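Local coordinates for glycerol-3-phosphate dehydrogenase [NAD(P)+] (Coxiella burnetii, PDB 3K96), which probably catalyses the NAD(P)H-dependent reduction of dihydroxyacetone phosphate to sn-glycerol 3-phosphate, the key precursor for phospholipid synthesis, at residues A45-R50 against T166-N171; I103-P108 against W131-L136; G161-T166 against T174-A179; K202-I207 against G255-T260. All coordinates share one frame; numbering follows the deposited sequence.

Interaction 1: residues A45-R50 against T166-N171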
# COMPACT_ATOMS: atom_id res chain seq x y z
N ALA A 45 -26.14 -3.04 4.99
CA ALA A 45 -27.49 -3.18 5.53
C ALA A 45 -27.44 -3.58 6.99
O ALA A 45 -28.27 -3.13 7.80
CB ALA A 45 -28.32 -4.19 4.70
N LEU A 46 -26.45 -4.42 7.35
CA LEU A 46 -26.28 -4.84 8.73
C LEU A 46 -25.79 -3.72 9.60
O LEU A 46 -26.23 -3.56 10.73
CB LEU A 46 -25.30 -6.02 8.85
CG LEU A 46 -25.79 -7.37 8.38
CD1 LEU A 46 -24.65 -8.38 8.36
CD2 LEU A 46 -26.94 -7.82 9.29
N VAL A 47 -24.81 -2.95 9.11
CA VAL A 47 -24.30 -1.84 9.89
C VAL A 47 -25.46 -0.93 10.31
O VAL A 47 -25.54 -0.52 11.47
CB VAL A 47 -23.27 -1.03 9.09
CG1 VAL A 47 -23.01 0.31 9.76
CG2 VAL A 47 -21.94 -1.85 8.93
N LEU A 48 -26.33 -0.59 9.37
CA LEU A 48 -27.46 0.29 9.67
C LEU A 48 -28.55 -0.40 10.51
O LEU A 48 -29.01 0.15 11.50
CB LEU A 48 -28.08 0.84 8.37
CG LEU A 48 -27.12 1.65 7.48
CD1 LEU A 48 -27.77 2.01 6.16
CD2 LEU A 48 -26.62 2.89 8.20
N ALA A 49 -28.96 -1.60 10.11
CA ALA A 49 -30.04 -2.30 10.80
C ALA A 49 -29.67 -2.61 12.26
O ALA A 49 -30.53 -2.54 13.17
CB ALA A 49 -30.49 -3.58 10.02
N ARG A 50 -28.39 -2.90 12.51
CA ARG A 50 -27.93 -3.15 13.88
C ARG A 50 -28.08 -1.96 14.80
O ARG A 50 -28.14 -2.12 16.02
CB ARG A 50 -26.47 -3.62 13.90
CG ARG A 50 -26.29 -5.07 13.48
CD ARG A 50 -24.83 -5.34 13.13
NE ARG A 50 -24.61 -6.72 12.73
CZ ARG A 50 -23.46 -7.17 12.23
NH1 ARG A 50 -22.44 -6.33 12.05
NH2 ARG A 50 -23.33 -8.45 11.90
N THR A 166 -16.91 -9.09 4.73
CA THR A 166 -16.86 -10.04 5.84
C THR A 166 -16.35 -9.40 7.14
O THR A 166 -16.89 -9.67 8.22
CB THR A 166 -15.99 -11.34 5.49
OG1 THR A 166 -14.71 -10.93 4.99
CG2 THR A 166 -16.68 -12.21 4.40
N GLU A 167 -15.34 -8.54 7.04
CA GLU A 167 -14.77 -7.87 8.23
C GLU A 167 -15.73 -6.81 8.81
O GLU A 167 -15.79 -6.60 10.03
CB GLU A 167 -13.39 -7.26 7.95
CG GLU A 167 -12.31 -8.33 7.58
CD GLU A 167 -10.88 -7.76 7.51
OE1 GLU A 167 -10.73 -6.53 7.33
OE2 GLU A 167 -9.90 -8.56 7.63
N VAL A 168 -16.47 -6.15 7.92
CA VAL A 168 -17.46 -5.17 8.35
C VAL A 168 -18.57 -5.94 9.10
O VAL A 168 -18.94 -5.55 10.19
CB VAL A 168 -18.03 -4.36 7.18
CG1 VAL A 168 -19.29 -3.53 7.62
CG2 VAL A 168 -16.93 -3.47 6.60
N ALA A 169 -19.03 -7.05 8.54
CA ALA A 169 -20.08 -7.86 9.20
C ALA A 169 -19.62 -8.32 10.58
O ALA A 169 -20.42 -8.39 11.52
CB ALA A 169 -20.50 -9.07 8.34
N ALA A 170 -18.32 -8.61 10.70
CA ALA A 170 -17.73 -9.06 11.95
C ALA A 170 -17.48 -7.90 12.89
O ALA A 170 -17.01 -8.10 13.99
CB ALA A 170 -16.41 -9.86 11.70
N ASN A 171 -17.77 -6.69 12.44
CA ASN A 171 -17.59 -5.50 13.26
C ASN A 171 -16.12 -5.18 13.59
O ASN A 171 -15.83 -4.63 14.64
CB ASN A 171 -18.41 -5.58 14.55
CG ASN A 171 -18.56 -4.24 15.24
OD1 ASN A 171 -18.77 -3.22 14.59
ND2 ASN A 171 -18.50 -4.25 16.56

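Interaction 2: residues I103-P108 against W131-L136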
# COMPACT_ATOMS: atom_id res chain seq x y z
N ILE A 103 -31.84 6.17 -1.14
CA ILE A 103 -31.49 4.90 -1.76
C ILE A 103 -29.98 4.73 -1.88
O ILE A 103 -29.27 5.64 -2.31
CB ILE A 103 -32.08 4.87 -3.18
CG1 ILE A 103 -33.57 5.27 -3.14
CG2 ILE A 103 -31.87 3.51 -3.81
CD1 ILE A 103 -34.17 5.54 -4.49
N LEU A 104 -29.50 3.54 -1.53
CA LEU A 104 -28.07 3.21 -1.57
C LEU A 104 -27.86 2.01 -2.49
O LEU A 104 -28.25 0.89 -2.17
CB LEU A 104 -27.57 2.92 -0.16
CG LEU A 104 -26.14 2.39 0.01
CD1 LEU A 104 -25.10 3.32 -0.66
CD2 LEU A 104 -25.88 2.21 1.49
N ILE A 105 -27.29 2.27 -3.66
CA ILE A 105 -27.09 1.25 -4.66
C ILE A 105 -25.73 0.57 -4.50
O ILE A 105 -24.71 1.24 -4.48
CB ILE A 105 -27.15 1.86 -6.08
CG1 ILE A 105 -28.48 2.61 -6.30
CG2 ILE A 105 -26.91 0.78 -7.12
CD1 ILE A 105 -28.57 3.34 -7.64
N VAL A 106 -25.72 -0.76 -4.45
CA VAL A 106 -24.50 -1.52 -4.28
C VAL A 106 -24.49 -2.76 -5.18
O VAL A 106 -24.25 -3.87 -4.74
CB VAL A 106 -24.31 -1.96 -2.80
CG1 VAL A 106 -22.89 -2.43 -2.57
CG2 VAL A 106 -24.61 -0.81 -1.83
N VAL A 107 -24.78 -2.58 -6.46
CA VAL A 107 -24.75 -3.67 -7.42
C VAL A 107 -23.41 -3.62 -8.19
O VAL A 107 -22.68 -2.63 -8.12
CB VAL A 107 -25.95 -3.58 -8.37
CG1 VAL A 107 -27.26 -3.66 -7.57
CG2 VAL A 107 -25.91 -2.30 -9.18
N PRO A 108 -23.07 -4.68 -8.91
CA PRO A 108 -21.84 -4.57 -9.67
C PRO A 108 -21.90 -3.45 -10.72
O PRO A 108 -22.99 -3.08 -11.18
CB PRO A 108 -21.71 -5.94 -10.35
CG PRO A 108 -22.46 -6.86 -9.47
CD PRO A 108 -23.64 -6.03 -8.99
N TRP A 131 -24.31 5.49 -3.68
CA TRP A 131 -23.88 4.18 -4.16
C TRP A 131 -22.54 3.75 -3.55
O TRP A 131 -21.70 4.58 -3.16
CB TRP A 131 -23.80 4.10 -5.69
CG TRP A 131 -22.81 5.06 -6.27
CD1 TRP A 131 -21.47 4.83 -6.49
CD2 TRP A 131 -23.06 6.40 -6.67
NE1 TRP A 131 -20.88 5.96 -7.01
CE2 TRP A 131 -21.84 6.94 -7.12
CE3 TRP A 131 -24.20 7.20 -6.68
CZ2 TRP A 131 -21.73 8.24 -7.58
CZ3 TRP A 131 -24.10 8.50 -7.14
CH2 TRP A 131 -22.87 9.01 -7.58
N GLY A 132 -22.40 2.43 -3.45
CA GLY A 132 -21.18 1.77 -2.99
C GLY A 132 -20.52 1.05 -4.15
O GLY A 132 -19.42 0.48 -4.00
N THR A 133 -21.20 1.05 -5.31
CA THR A 133 -20.67 0.45 -6.54
C THR A 133 -19.36 1.13 -6.93
O THR A 133 -19.21 2.33 -6.76
CB THR A 133 -21.66 0.66 -7.71
OG1 THR A 133 -22.93 0.10 -7.36
CG2 THR A 133 -21.14 0.07 -9.02
N LYS A 134 -18.42 0.36 -7.47
CA LYS A 134 -17.11 0.89 -7.93
C LYS A 134 -16.89 0.41 -9.37
O LYS A 134 -17.08 -0.75 -9.68
CB LYS A 134 -15.97 0.36 -7.05
CG LYS A 134 -16.11 0.70 -5.57
CD LYS A 134 -15.02 0.05 -4.72
CE LYS A 134 -15.25 0.31 -3.25
NZ LYS A 134 -14.30 -0.38 -2.35
N GLY A 135 -16.53 1.33 -10.24
CA GLY A 135 -16.31 1.02 -11.63
C GLY A 135 -17.18 1.89 -12.54
O GLY A 135 -18.21 2.42 -12.12
N LEU A 136 -16.77 2.02 -13.78
CA LEU A 136 -17.53 2.79 -14.74
C LEU A 136 -18.73 1.97 -15.21
O LEU A 136 -18.70 0.75 -15.22
CB LEU A 136 -16.65 3.14 -15.93
CG LEU A 136 -15.47 4.04 -15.62
CD1 LEU A 136 -14.59 4.22 -16.89
CD2 LEU A 136 -15.97 5.40 -15.08

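Interaction 3: residues G161-T166 against T174-A179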
# COMPACT_ATOMS: atom_id res chain seq x y z
N GLY A 161 -13.91 2.86 0.20
CA GLY A 161 -12.72 2.70 1.02
C GLY A 161 -12.32 1.25 1.16
O GLY A 161 -12.95 0.37 0.56
N PRO A 162 -11.24 0.98 1.95
CA PRO A 162 -10.84 -0.41 2.18
C PRO A 162 -11.88 -1.04 3.07
O PRO A 162 -11.91 -0.81 4.28
CB PRO A 162 -9.49 -0.29 2.89
CG PRO A 162 -9.49 1.07 3.51
CD PRO A 162 -10.41 1.94 2.69
N SER A 163 -12.72 -1.88 2.51
CA SER A 163 -13.81 -2.43 3.30
C SER A 163 -14.27 -3.81 2.91
O SER A 163 -15.33 -3.93 2.30
CB SER A 163 -14.98 -1.47 3.16
OG SER A 163 -15.30 -1.31 1.79
N LEU A 164 -13.52 -4.85 3.27
CA LEU A 164 -13.95 -6.22 3.01
C LEU A 164 -15.30 -6.40 3.69
O LEU A 164 -15.44 -6.08 4.86
CB LEU A 164 -12.99 -7.24 3.60
CG LEU A 164 -11.58 -7.35 3.01
CD1 LEU A 164 -10.84 -8.49 3.71
CD2 LEU A 164 -11.68 -7.56 1.47
N ALA A 165 -16.27 -6.93 2.98
CA ALA A 165 -17.62 -7.09 3.52
C ALA A 165 -17.67 -7.99 4.76
O ALA A 165 -18.37 -7.69 5.72
CB ALA A 165 -18.58 -7.61 2.41
N THR A 166 -16.91 -9.09 4.73
CA THR A 166 -16.86 -10.04 5.84
C THR A 166 -16.35 -9.40 7.14
O THR A 166 -16.89 -9.67 8.22
CB THR A 166 -15.99 -11.34 5.49
OG1 THR A 166 -14.71 -10.93 4.99
CG2 THR A 166 -16.68 -12.21 4.40
N THR A 174 -13.07 -0.41 10.53
CA THR A 174 -13.09 -0.10 9.13
C THR A 174 -13.24 1.39 8.95
O THR A 174 -13.92 2.05 9.77
CB THR A 174 -14.29 -0.81 8.47
OG1 THR A 174 -14.11 -2.23 8.59
CG2 THR A 174 -14.42 -0.43 6.99
N ALA A 175 -12.61 1.92 7.91
CA ALA A 175 -12.71 3.35 7.60
C ALA A 175 -12.94 3.53 6.11
O ALA A 175 -12.25 2.90 5.31
CB ALA A 175 -11.46 4.09 8.06
N VAL A 176 -13.93 4.35 5.74
CA VAL A 176 -14.25 4.61 4.35
C VAL A 176 -14.49 6.10 4.14
O VAL A 176 -14.72 6.85 5.09
CB VAL A 176 -15.50 3.86 3.86
CG1 VAL A 176 -15.27 2.34 3.84
CG2 VAL A 176 -16.74 4.24 4.72
N SER A 177 -14.41 6.54 2.89
CA SER A 177 -14.67 7.94 2.57
C SER A 177 -16.09 8.06 2.04
O SER A 177 -16.65 7.11 1.51
CB SER A 177 -13.71 8.46 1.50
OG SER A 177 -12.35 8.42 1.94
N LEU A 178 -16.67 9.23 2.21
CA LEU A 178 -18.00 9.51 1.68
C LEU A 178 -17.98 10.91 1.05
O LEU A 178 -17.73 11.90 1.74
CB LEU A 178 -19.05 9.38 2.76
CG LEU A 178 -20.49 9.46 2.29
CD1 LEU A 178 -21.40 8.69 3.26
CD2 LEU A 178 -20.95 10.90 2.10
N ALA A 179 -18.16 10.94 -0.27
CA ALA A 179 -18.20 12.16 -1.06
C ALA A 179 -19.59 12.39 -1.62
O ALA A 179 -20.23 11.45 -2.10
CB ALA A 179 -17.18 12.10 -2.20
O HOH W 1 -10.74 0.16 6.67

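Interaction 4: residues K202-I207 against G255-T260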
# COMPACT_ATOMS: atom_id res chain seq x y z
N LYS A 202 -15.89 12.45 5.67
CA LYS A 202 -16.31 13.36 4.63
C LYS A 202 -15.15 13.60 3.67
O LYS A 202 -14.00 13.73 4.08
CB LYS A 202 -16.75 14.67 5.27
CG LYS A 202 -17.33 15.71 4.32
CD LYS A 202 -17.83 16.95 5.08
CE LYS A 202 -18.65 17.91 4.20
NZ LYS A 202 -17.86 18.70 3.21
N ASN A 203 -15.47 13.62 2.39
CA ASN A 203 -14.52 13.87 1.34
C ASN A 203 -15.25 14.75 0.32
O ASN A 203 -16.42 14.57 0.03
CB ASN A 203 -14.00 12.53 0.79
CG ASN A 203 -13.14 12.68 -0.44
OD1 ASN A 203 -13.51 13.38 -1.37
ND2 ASN A 203 -12.03 11.98 -0.48
N ASP A 204 -14.53 15.74 -0.18
CA ASP A 204 -15.07 16.73 -1.09
C ASP A 204 -14.87 16.41 -2.58
O ASP A 204 -15.16 17.24 -3.43
CB ASP A 204 -14.29 18.04 -0.84
CG ASP A 204 -12.79 17.94 -1.28
OD1 ASP A 204 -12.11 16.92 -0.97
OD2 ASP A 204 -12.28 18.88 -1.94
N ASP A 205 -14.42 15.21 -2.91
CA ASP A 205 -14.06 14.91 -4.28
C ASP A 205 -14.74 13.69 -4.84
O ASP A 205 -14.11 12.64 -5.02
CB ASP A 205 -12.53 14.73 -4.28
CG ASP A 205 -11.97 14.35 -5.64
OD1 ASP A 205 -12.60 14.66 -6.68
OD2 ASP A 205 -10.88 13.76 -5.64
N MET A 206 -16.02 13.81 -5.14
CA MET A 206 -16.77 12.68 -5.66
C MET A 206 -16.11 12.08 -6.92
O MET A 206 -15.96 10.87 -7.05
CB MET A 206 -18.20 13.10 -5.93
CG MET A 206 -19.10 12.05 -6.49
SD MET A 206 -20.86 12.55 -6.47
CE MET A 206 -21.16 12.74 -4.76
N ILE A 207 -15.70 12.93 -7.84
CA ILE A 207 -15.13 12.41 -9.07
C ILE A 207 -13.83 11.64 -8.84
O ILE A 207 -13.65 10.58 -9.40
CB ILE A 207 -14.99 13.50 -10.14
CG1 ILE A 207 -14.61 12.87 -11.46
CG2 ILE A 207 -13.97 14.57 -9.72
CD1 ILE A 207 -15.08 13.66 -12.65
N GLY A 255 -10.35 16.21 -13.10
CA GLY A 255 -10.51 17.22 -12.05
C GLY A 255 -10.59 16.73 -10.60
O GLY A 255 -10.96 17.51 -9.71
N GLY A 256 -10.28 15.46 -10.36
CA GLY A 256 -10.26 14.93 -8.99
C GLY A 256 -9.06 15.49 -8.24
O GLY A 256 -8.29 16.23 -8.82
N LYS A 257 -8.89 15.11 -6.98
CA LYS A 257 -7.80 15.65 -6.14
C LYS A 257 -6.76 14.61 -5.73
O LYS A 257 -7.12 13.46 -5.50
CB LYS A 257 -8.40 16.18 -4.84
CG LYS A 257 -9.66 17.00 -4.98
CD LYS A 257 -9.45 18.35 -5.63
CE LYS A 257 -10.75 19.16 -5.57
NZ LYS A 257 -10.59 20.51 -6.11
N GLN A 258 -5.49 15.02 -5.57
CA GLN A 258 -4.42 14.10 -5.14
C GLN A 258 -4.68 13.63 -3.69
O GLN A 258 -4.32 12.51 -3.31
CB GLN A 258 -3.02 14.74 -5.27
CG GLN A 258 -2.74 15.93 -4.32
CD GLN A 258 -1.34 16.59 -4.50
OE1 GLN A 258 -0.34 15.93 -4.80
NE2 GLN A 258 -1.28 17.92 -4.28
N GLU A 259 -5.28 14.49 -2.88
CA GLU A 259 -5.61 14.15 -1.52
C GLU A 259 -6.50 12.89 -1.50
O GLU A 259 -6.49 12.12 -0.53
CB GLU A 259 -6.34 15.31 -0.81
CG GLU A 259 -5.47 16.55 -0.49
CD GLU A 259 -5.08 17.39 -1.70
OE1 GLU A 259 -5.85 17.41 -2.69
OE2 GLU A 259 -4.02 18.05 -1.66
N THR A 260 -7.29 12.70 -2.55
CA THR A 260 -8.15 11.54 -2.65
C THR A 260 -7.29 10.34 -2.99
O THR A 260 -7.46 9.25 -2.46
CB THR A 260 -9.23 11.72 -3.70
OG1 THR A 260 -10.03 12.85 -3.34
CG2 THR A 260 -10.11 10.49 -3.78
O HOH W 2 -13.13 17.18 -7.08

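Interaction 1: residues A45-R50 against T166-N171
Val47 and Val168 meet at the close end of this helix-helix contact, where Val47 CG2 lies only 3.4 Å from Val168 CG1, nearer than carbons usually pack. The two side chains cross at about a right angle. In Val168 the touching branch stands opposite the backbone N across CA-CB (chi1 168°). Beside this pair Leu46 CD1 rests more easily on Ala169 CB at 4.2 Å, and its neighbours Pro84 and Leu87 enclose it further.

Helix 39-49 is the first helix of the Rossmann-type nucleotide-binding domain, following strand 32-35, and helix 165-169 is a short one inserted between the later strands 156-160 and 174-180. Asn171, with positive phi, closes that short helix in a Schellman motif, its N bonded back to Val168 O.

The looser, solvent-facing side belongs to Arg50. Its extended chain reaches the C-terminal end of the short helix and presents NH1 and NH2 end-on to a single acceptor, Ala169 O, each 2.9 Å away. Both bonds are bent, the N-H...O angles being 141° and 142°. The NH2 bond uses a lone pair in the carbonyl plane, whereas NH1 approaches tilted from it. One guanidinium face lies over Leu46 CB.

Interaction 2: residues I103-P108 against W131-L136
Ile105 and Trp131 are paired as neighbours in a parallel sheet, and backbone hydrogen bonding sets the frame of the contact. Gly132 N donates to Ile105 O at 2.8 Å, nearly straight at 162°. The same oxygen lies 3.1 Å from Trp131 CA, a C-H...O contact alongside the stronger bond. This is the ladder between strands 102-105 and 128-131, central strands of the Rossmann-type domain, just where the two strands leave the sheet.

A side-chain bond takes over once the strands have ended. Thr133 OG1 donates to Val107 O at 2.8 Å, meeting a lone pair in the carbonyl plane. With chi1 at -57°, OG1 lies opposite the carbonyl carbon of its own residue and CG2 opposite the backbone N; this lets both branches bear on Val107 O, CG2 at 3.2 Å.

Apolar contacts fill in around these bonds. Ile105 CB faces Trp131 CB at 4.0 Å on one side of the sheet, where Phe112 and Ile116 cover the isoleucine. The indole itself leads away from Ile105, toward Leu143, Val147 and Val158. From the other side of the sheet Leu104 CD1 comes up against Trp131 N at 3.8 Å.

Thus a main-chain bond and a hydroxyl bond, with acceptors two residues apart, one at the strand's last residue and one in the loop after it, hold the diverging ends together in a buried setting. They fix the backbone immediately before Lys134, which is predicted to bind NADPH and substrate and whose NZ forms a salt bridge with Asp269.

Interaction 3: residues G161-T166 against T174-A179
Gly161 passes close against Val176 where strand 156-160 of the Rossmann-type domain gives way to the loop before helix 165-169; the partner strand, 174-180, runs antiparallel to it. The two CA atoms are 4.1 Å apart, and Val176 CG1 packs on Gly161 CA at 3.8 Å. With only hydrogens on its CA, Gly161 lets the valine backbone come this near.

At Pro162 it is the ring carbon CD that meets the strand, 3.3 Å from Ala175 O. Pro162 O lies 2.8 Å from a water that accepts from Ala175 N at 2.9 Å and probably donates to the proline oxygen, bridging backbones that have already separated. Leu264 and Leu272 of helix 264-275 also touch the proline, as does Ala237 of the second subunit.

Ser163, like Gly161 predicted to bind sn-glycerol 3-phosphate, follows with its CB 3.9 Å from Val176 CG1 and 4.0 Å from Thr174 CG2. The threonine can offer this methyl to the loop because its OG1 is engaged with Leu172 O and with Asn234 ND2 of the second subunit. Leu164 then takes the N-cap position, its backbone N bonded to Asn234 OD1 of that same neighbouring subunit.

Interaction 4: residues K202-I207 against G255-T260
Asp205 and Thr260 meet through a carboxylate whose two oxygens serve different helix starts, and the aspartate can be followed outward atom by atom. Its CB packs beside Thr260 OG1 and lies 3.7 Å from Lys257 CG. The carboxyl carbon comes next, placed opposite the backbone N by chi1 of 178°, which carries the group across to the facing segment.

OD2 is gripped twice. Thr260 OG1 donates to it at 2.6 Å along the anti lone pair, the one turned from OD1, while Lys257 N donates at 2.8 Å from above the carboxylate plane. These donors are the first and fourth positions of the turn that opens helix 258-261, with Lys257 as its N-cap. OD1 turns the other way: it receives a water at 2.6 Å and touches Gly256 CA at 3.3 Å. It also accepts from Gly208 N, and by this bond Asp205 caps its own helix, 206-228. So many donors would probably favour the ionised carboxylate.

Asn203 steadies the approach. Its OD1 accepts from Asp205 N at 2.6 Å, an Asx turn that bends the chain as it leaves the strand. On the outer side Lys257 passes Asp204 with no close charge pairing, Lys257 CE 3.9 Å from Asp204 OD2, and Ile207 CG2 rests on Gly256 CA.

The junction sits where strand 198-203, the last of the sheet in this chain, passes into helix 206-228. Facing it, Gly255 ends helix 233-253 in a Schellman motif before helix 258-261 begins; Val209 of helix 206-228 backs both Asn203 and Thr260.

How the interactions relate
Interactions 1 to 3 lie within the N-terminal nucleotide-binding domain, with interaction 2 nested inside the chain loop closed by interaction 1. Interactions 1 and 3 share Thr166 and helix 165-169, their centres 12 Å apart; Val168 CG2 packs on Thr174 OG1 at 3.7 Å, and both contacts touch the second subunit. Interactions 2 and 3 converge on the predicted substrate site, where Lys134 NZ reaches Gly161 O at 3.3 Å, a weak hydrogen bond. Interaction 4 continues from the same sheet: Asn203 N bonds to Leu178 O at 2.9 Å, and Met206 SD lies 4.2 Å from Trp131 CH2. It is remote from interaction 1, their centres 26 Å apart.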